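Local structure of meta cleavage compound hydrolase (Janthinobacterium, 1J1I) at residues N132-M137 and V223-V228; G36-L41 and G106-V111. The protein hydrolyses a carbon-carbon bond in the ring-cleavage product of carbazole degradation, probably releasing anthranilate. All coordinates share one frame; numbering follows the deposited sequence.

Interaction 1: N132-M137 and V223-V228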
ATOM      1  N   ASN A 132      14.867   3.786 -12.149  1.00 23.09           N
ATOM      2  CA  ASN A 132      13.635   4.564 -12.255  1.00 26.04           C
ATOM      3  C   ASN A 132      12.762   4.431 -10.997  1.00 28.69           C
ATOM      4  O   ASN A 132      12.162   5.403 -10.544  1.00 27.36           O
ATOM      5  CB  ASN A 132      12.835   4.088 -13.469  1.00 39.18           C
ATOM      6  CG  ASN A 132      11.442   4.673 -13.511  1.00 56.94           C
ATOM      7  OD1 ASN A 132      11.267   5.878 -13.691  1.00 62.79           O
ATOM      8  ND2 ASN A 132      10.436   3.819 -13.334  1.00 62.80           N
ATOM      9  N   ALA A 133      12.688   3.221 -10.450  1.00 23.60           N
ATOM     10  CA  ALA A 133      11.880   2.948  -9.257  1.00 22.00           C
ATOM     11  C   ALA A 133      12.462   1.769  -8.494  1.00 18.92           C
ATOM     12  O   ALA A 133      13.132   0.913  -9.077  1.00 24.28           O
ATOM     13  CB  ALA A 133      10.433   2.645  -9.651  1.00 20.10           C
ATOM     14  N   LEU A 134      12.190   1.728  -7.193  1.00 20.58           N
ATOM     15  CA  LEU A 134      12.689   0.672  -6.319  1.00 19.36           C
ATOM     16  C   LEU A 134      11.594   0.091  -5.425  1.00 19.05           C
ATOM     17  O   LEU A 134      10.798   0.826  -4.848  1.00 18.83           O
ATOM     18  CB  LEU A 134      13.798   1.224  -5.423  1.00 22.89           C
ATOM     19  CG  LEU A 134      14.364   0.298  -4.340  1.00 21.29           C
ATOM     20  CD1 LEU A 134      15.170  -0.824  -4.981  1.00 19.53           C
ATOM     21  CD2 LEU A 134      15.242   1.105  -3.394  1.00 22.43           C
ATOM     22  N   VAL A 135      11.564  -1.231  -5.312  1.00 18.35           N
ATOM     23  CA  VAL A 135      10.586  -1.904  -4.458  1.00 18.51           C
ATOM     24  C   VAL A 135      11.363  -2.729  -3.446  1.00 18.92           C
ATOM     25  O   VAL A 135      12.112  -3.626  -3.819  1.00 17.90           O
ATOM     26  CB  VAL A 135       9.667  -2.841  -5.273  1.00 18.72           C
ATOM     27  CG1 VAL A 135       8.715  -3.594  -4.333  1.00 23.08           C
ATOM     28  CG2 VAL A 135       8.878  -2.028  -6.296  1.00 19.19           C
ATOM     29  N   LEU A 136      11.206  -2.401  -2.169  1.00 18.12           N
ATOM     30  CA  LEU A 136      11.895  -3.112  -1.108  1.00 16.53           C
ATOM     31  C   LEU A 136      10.852  -3.977  -0.414  1.00 21.97           C
ATOM     32  O   LEU A 136       9.878  -3.473   0.138  1.00 24.27           O
ATOM     33  CB  LEU A 136      12.513  -2.117  -0.127  1.00 16.93           C
ATOM     34  CG  LEU A 136      13.511  -1.143  -0.762  1.00 19.30           C
ATOM     35  CD1 LEU A 136      13.854  -0.056   0.242  1.00 17.78           C
ATOM     36  CD2 LEU A 136      14.768  -1.896  -1.213  1.00 22.06           C
ATOM     37  N   MET A 137      11.063  -5.283  -0.458  1.00 21.10           N
ATOM     38  CA  MET A 137      10.113  -6.225   0.115  1.00 26.18           C
ATOM     39  C   MET A 137      10.786  -7.035   1.212  1.00 27.41           C
ATOM     40  O   MET A 137      11.615  -7.901   0.927  1.00 26.00           O
ATOM     41  CB  MET A 137       9.610  -7.143  -1.003  1.00 22.36           C
ATOM     42  CG  MET A 137       8.465  -8.059  -0.631  1.00 18.99           C
ATOM     43  SD  MET A 137       8.714  -9.714  -1.278  1.00 24.75           S
ATOM     44  CE  MET A 137       9.195  -9.392  -3.002  1.00 24.18           C
ATOM     45  N   VAL A 223      15.037   7.847  -5.476  1.00 16.57           N
ATOM     46  CA  VAL A 223      14.091   7.362  -6.482  1.00 21.57           C
ATOM     47  C   VAL A 223      12.766   6.976  -5.816  1.00 19.46           C
ATOM     48  O   VAL A 223      12.736   6.695  -4.618  1.00 20.76           O
ATOM     49  CB  VAL A 223      14.679   6.122  -7.199  1.00 22.62           C
ATOM     50  CG1 VAL A 223      13.600   5.341  -7.901  1.00 36.79           C
ATOM     51  CG2 VAL A 223      15.729   6.563  -8.206  1.00 22.90           C
ATOM     52  N   PRO A 224      11.649   6.995  -6.573  1.00 20.16           N
ATOM     53  CA  PRO A 224      10.386   6.605  -5.935  1.00 20.28           C
ATOM     54  C   PRO A 224      10.551   5.171  -5.450  1.00 20.89           C
ATOM     55  O   PRO A 224      11.051   4.302  -6.180  1.00 20.15           O
ATOM     56  CB  PRO A 224       9.359   6.736  -7.065  1.00 22.76           C
ATOM     57  CG  PRO A 224      10.194   6.665  -8.324  1.00 30.55           C
ATOM     58  CD  PRO A 224      11.408   7.461  -7.948  1.00 22.00           C
ATOM     59  N   THR A 225      10.128   4.927  -4.219  1.00 19.61           N
ATOM     60  CA  THR A 225      10.284   3.620  -3.612  1.00 20.00           C
ATOM     61  C   THR A 225       9.000   3.087  -2.993  1.00 19.47           C
ATOM     62  O   THR A 225       8.189   3.850  -2.471  1.00 19.38           O
ATOM     63  CB  THR A 225      11.369   3.688  -2.512  1.00 21.64           C
ATOM     64  OG1 THR A 225      12.612   4.091  -3.100  1.00 21.14           O
ATOM     65  CG2 THR A 225      11.535   2.336  -1.824  1.00 20.56           C
ATOM     66  N   LEU A 226       8.829   1.773  -3.067  1.00 19.59           N
ATOM     67  CA  LEU A 226       7.671   1.111  -2.480  1.00 19.41           C
ATOM     68  C   LEU A 226       8.233   0.140  -1.442  1.00 18.54           C
ATOM     69  O   LEU A 226       8.974  -0.782  -1.786  1.00 19.00           O
ATOM     70  CB  LEU A 226       6.896   0.328  -3.544  1.00 19.56           C
ATOM     71  CG  LEU A 226       5.385   0.102  -3.392  1.00 31.95           C
ATOM     72  CD1 LEU A 226       5.041  -1.313  -3.846  1.00 20.92           C
ATOM     73  CD2 LEU A 226       4.940   0.326  -1.966  1.00 30.10           C
ATOM     74  N   VAL A 227       7.908   0.367  -0.174  1.00 16.91           N
ATOM     75  CA  VAL A 227       8.369  -0.507   0.900  1.00 15.80           C
ATOM     76  C   VAL A 227       7.229  -1.488   1.176  1.00 21.18           C
ATOM     77  O   VAL A 227       6.175  -1.095   1.685  1.00 18.04           O
ATOM     78  CB  VAL A 227       8.687   0.293   2.192  1.00 15.80           C
ATOM     79  CG1 VAL A 227       9.178  -0.642   3.285  1.00 19.00           C
ATOM     80  CG2 VAL A 227       9.741   1.362   1.899  1.00 18.90           C
ATOM     81  N   VAL A 228       7.432  -2.751   0.806  1.00 17.14           N
ATOM     82  CA  VAL A 228       6.422  -3.793   1.011  1.00 19.26           C
ATOM     83  C   VAL A 228       6.821  -4.580   2.247  1.00 20.80           C
ATOM     84  O   VAL A 228       7.982  -4.967   2.389  1.00 22.15           O
ATOM     85  CB  VAL A 228       6.337  -4.747  -0.199  1.00 18.75           C
ATOM     86  CG1 VAL A 228       5.288  -5.825   0.056  1.00 20.14           C
ATOM     87  CG2 VAL A 228       5.994  -3.963  -1.458  1.00 22.76           C
TER

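Interaction 2: G36-L41 and G106-V111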
ATOM      1  N   GLY A  36       7.995  -4.182 -22.994  1.00 29.14           N
ATOM      2  CA  GLY A  36       7.764  -2.868 -22.425  1.00 28.40           C
ATOM      3  C   GLY A  36       8.888  -2.415 -21.515  1.00 27.57           C
ATOM      4  O   GLY A  36      10.032  -2.850 -21.663  1.00 26.44           O
ATOM      5  N   GLN A  37       8.560  -1.531 -20.577  1.00 27.58           N
ATOM      6  CA  GLN A  37       9.539  -1.010 -19.630  1.00 29.61           C
ATOM      7  C   GLN A  37      10.164  -2.171 -18.859  1.00 26.39           C
ATOM      8  O   GLN A  37       9.463  -3.086 -18.436  1.00 23.32           O
ATOM      9  CB  GLN A  37       8.864  -0.042 -18.656  1.00 28.83           C
ATOM     10  CG  GLN A  37       8.426   1.274 -19.279  1.00 38.97           C
ATOM     11  CD  GLN A  37       9.602   2.153 -19.659  1.00 48.34           C
ATOM     12  OE1 GLN A  37      10.368   1.828 -20.567  1.00 46.66           O
ATOM     13  NE2 GLN A  37       9.756   3.274 -18.957  1.00 52.13           N
ATOM     14  N   PRO A  38      11.489  -2.141 -18.666  1.00 23.19           N
ATOM     15  CA  PRO A  38      12.193  -3.204 -17.946  1.00 22.76           C
ATOM     16  C   PRO A  38      12.103  -3.139 -16.430  1.00 20.96           C
ATOM     17  O   PRO A  38      12.326  -2.086 -15.827  1.00 21.79           O
ATOM     18  CB  PRO A  38      13.625  -3.033 -18.419  1.00 25.07           C
ATOM     19  CG  PRO A  38      13.732  -1.557 -18.502  1.00 26.07           C
ATOM     20  CD  PRO A  38      12.458  -1.190 -19.238  1.00 24.49           C
ATOM     21  N   VAL A  39      11.793  -4.289 -15.836  1.00 20.61           N
ATOM     22  CA  VAL A  39      11.683  -4.455 -14.390  1.00 20.57           C
ATOM     23  C   VAL A  39      12.541  -5.647 -13.982  1.00 19.39           C
ATOM     24  O   VAL A  39      12.337  -6.762 -14.472  1.00 22.37           O
ATOM     25  CB  VAL A  39      10.236  -4.752 -13.951  1.00 21.04           C
ATOM     26  CG1 VAL A  39      10.185  -4.944 -12.438  1.00 19.02           C
ATOM     27  CG2 VAL A  39       9.320  -3.627 -14.383  1.00 22.72           C
ATOM     28  N   ILE A  40      13.492  -5.410 -13.080  1.00 18.09           N
ATOM     29  CA  ILE A  40      14.381  -6.461 -12.607  1.00 17.29           C
ATOM     30  C   ILE A  40      13.965  -6.961 -11.228  1.00 18.72           C
ATOM     31  O   ILE A  40      13.807  -6.172 -10.294  1.00 19.25           O
ATOM     32  CB  ILE A  40      15.837  -5.963 -12.514  1.00 22.88           C
ATOM     33  CG1 ILE A  40      16.322  -5.508 -13.895  1.00 29.41           C
ATOM     34  CG2 ILE A  40      16.731  -7.071 -11.944  1.00 25.70           C
ATOM     35  CD1 ILE A  40      17.757  -5.004 -13.908  1.00 31.88           C
ATOM     36  N   LEU A  41      13.792  -8.274 -11.108  1.00 18.70           N
ATOM     37  CA  LEU A  41      13.407  -8.888  -9.845  1.00 19.25           C
ATOM     38  C   LEU A  41      14.654  -9.525  -9.235  1.00 19.21           C
ATOM     39  O   LEU A  41      15.377 -10.250  -9.922  1.00 22.21           O
ATOM     40  CB  LEU A  41      12.320  -9.950 -10.088  1.00 17.00           C
ATOM     41  CG  LEU A  41      11.104  -9.510 -10.920  1.00 20.53           C
ATOM     42  CD1 LEU A  41      10.132 -10.676 -11.073  1.00 19.05           C
ATOM     43  CD2 LEU A  41      10.404  -8.318 -10.254  1.00 20.73           C
ATOM     44  N   GLY A 106      16.812   2.708 -21.443  1.00 31.24           N
ATOM     45  CA  GLY A 106      16.814   3.726 -20.408  1.00 29.99           C
ATOM     46  C   GLY A 106      16.952   3.160 -19.007  1.00 29.82           C
ATOM     47  O   GLY A 106      17.664   2.180 -18.789  1.00 26.01           O
ATOM     48  N   LYS A 107      16.269   3.782 -18.052  1.00 24.84           N
ATOM     49  CA  LYS A 107      16.321   3.332 -16.667  1.00 25.81           C
ATOM     50  C   LYS A 107      15.505   2.062 -16.481  1.00 20.54           C
ATOM     51  O   LYS A 107      14.693   1.702 -17.335  1.00 22.24           O
ATOM     52  CB  LYS A 107      15.789   4.426 -15.738  1.00 26.78           C
ATOM     53  CG  LYS A 107      16.626   5.694 -15.759  1.00 29.19           C
ATOM     54  CD  LYS A 107      16.057   6.768 -14.850  1.00 27.06           C
ATOM     55  CE  LYS A 107      16.986   7.974 -14.802  1.00 28.74           C
ATOM     56  NZ  LYS A 107      16.490   9.008 -13.860  1.00 34.02           N
ATOM     57  N   VAL A 108      15.723   1.389 -15.358  1.00 19.42           N
ATOM     58  CA  VAL A 108      15.000   0.160 -15.047  1.00 20.91           C
ATOM     59  C   VAL A 108      14.463   0.217 -13.624  1.00 22.08           C
ATOM     60  O   VAL A 108      15.000   0.933 -12.772  1.00 20.80           O
ATOM     61  CB  VAL A 108      15.909  -1.084 -15.151  1.00 24.46           C
ATOM     62  CG1 VAL A 108      16.463  -1.210 -16.560  1.00 35.81           C
ATOM     63  CG2 VAL A 108      17.034  -0.993 -14.135  1.00 23.63           C
ATOM     64  N   SER A 109      13.397  -0.536 -13.372  1.00 22.31           N
ATOM     65  CA  SER A 109      12.817  -0.594 -12.038  1.00 20.68           C
ATOM     66  C   SER A 109      13.454  -1.801 -11.364  1.00 19.81           C
ATOM     67  O   SER A 109      13.761  -2.790 -12.030  1.00 21.23           O
ATOM     68  CB  SER A 109      11.299  -0.786 -12.114  1.00 21.80           C
ATOM     69  OG  SER A 109      10.680   0.293 -12.787  1.00 21.94           O
ATOM     70  N   ILE A 110      13.665  -1.720 -10.053  1.00 18.38           N
ATOM     71  CA  ILE A 110      14.272  -2.829  -9.331  1.00 19.77           C
ATOM     72  C   ILE A 110      13.380  -3.272  -8.175  1.00 18.71           C
ATOM     73  O   ILE A 110      12.949  -2.452  -7.361  1.00 19.15           O
ATOM     74  CB  ILE A 110      15.660  -2.449  -8.777  1.00 20.99           C
ATOM     75  CG1 ILE A 110      16.576  -2.015  -9.929  1.00 19.41           C
ATOM     76  CG2 ILE A 110      16.257  -3.640  -8.011  1.00 16.62           C
ATOM     77  CD1 ILE A 110      17.959  -1.563  -9.482  1.00 23.46           C
ATOM     78  N   VAL A 111      13.118  -4.574  -8.123  1.00 20.01           N
ATOM     79  CA  VAL A 111      12.280  -5.186  -7.095  1.00 19.81           C
ATOM     80  C   VAL A 111      13.095  -6.264  -6.390  1.00 20.63           C
ATOM     81  O   VAL A 111      13.523  -7.233  -7.021  1.00 22.53           O
ATOM     82  CB  VAL A 111      11.033  -5.856  -7.717  1.00 20.00           C
ATOM     83  CG1 VAL A 111      10.127  -6.390  -6.617  1.00 21.06           C
ATOM     84  CG2 VAL A 111      10.281  -4.852  -8.603  1.00 19.76           C
TER
HETATM   85  O   HOH W   1      10.981   0.475 -15.780  1.00 32.32           O

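Interaction 1: N132-M137 and V223-V228
At the N-terminal end of the pair, Asn132 O is met by Val223 CG1 at 3.0 Å and by Pro224 CG. Ala133 adds its CA beside the same Val223 methyl. From Leu134 the two strands run parallel in register: Leu134 N reaches Pro224 O at 3.0 Å and Leu134 O takes Leu226 N. The Leu134 side chain lies beside Thr225, whose OG1 turns back to bond Val223 O at 3.0 Å, approaching from well above the carbonyl plane. A valine at Thr225 takes away the hydroxyl, and Val223 O would probably lose this hydrogen bond, leaving the turn into the strand less firmly held. Val135 lies on the face it shares with Leu226, Met137 and Val228; with CG1 anti to the backbone N (chi1 176°), that branch reaches Val228 CG2 at 4.0 Å. Leu136 brings CD1 to within 3.9 Å of Thr225 CG2, while its N and O bond Leu226 O and Val228 N. Last comes Met137, whose CG runs alongside Val228 CG1 before the chain bends away. These are neighbouring parallel strands of the central sheet of an alpha/beta hydrolase, ending near Ser114 and Asp233 of the probable catalytic triad.

Interaction 2: G36-L41 and G106-V111
The flat groups that meet between Pro38 and Val111 are peptide carbonyls; the only side-chain ring in contact, that of Pro38, is puckered and crosses Val108 at about a right angle. Its CG presses on Val108 CG1 at 3.4 Å, tighter than ordinary van der Waals contact, and also lies by the backbone O of Lys107. Pro38 O accepts Ser109 N at 3.1 Å, with the donor tilted a little from the carbonyl plane. The same oxygen also accepts a hydrogen bond from a water at 2.9 Å. That water is 3.0 Å from Ser109 OG as well, so it bridges the serine hydroxyl to the proline carbonyl and gives this oxygen two donors. Further on, Ile40 N points almost dead straight (179°) at Ser109 O, although it stands 23° off the plane of that carbonyl, and Ile40 O in turn receives Val111 N.

Val39, Ser109, Leu41 and Val111 share one face of this parallel pair. There Val39 CG1 meets Val111 CG2 at 3.8 Å, and Leu41, with CG anti to its carbonyl carbon (chi1 -51°), swings CD2 in to 3.6 Å from Val111 CB. On the Ile40 and Ile110 face, Ile40 CD1 reaches Val108 CG2 at 4.1 Å.

Helix 268-281 covers the first face, with Leu279 on Val39 and Ser109 and Phe271 on Val111. Ile99 of helix 88-101 packs against Ile40, Val108 and Ile110 on the second. In the plane of the sheet, strand 67-71 pairs with 38-42 on its far side, and strand 131-137 flanks 108-113.

After the two antiparallel strands 17-23 and 26-33, the chain lays down 36-41, then makes an excursion through strand 67-71 and helix 88-101 before interaction 2 closes that loop at 106-111. It continues past the likely nucleophile elbow at Ser114 and along helix 114-126 to 132-137. From there a long excursion of helices and loops with no strand, probably the cap of this enzyme family, leads to 223-228, where interaction 1 closes the second loop. The two loops follow in series and neither nest nor cross. Strands 108-113 and 131-137 join them: Ile110 probably bonds both Ala133 and Val135 through the backbone, making four adjacent parallel strands, with helix 268-281 packed against both interactions.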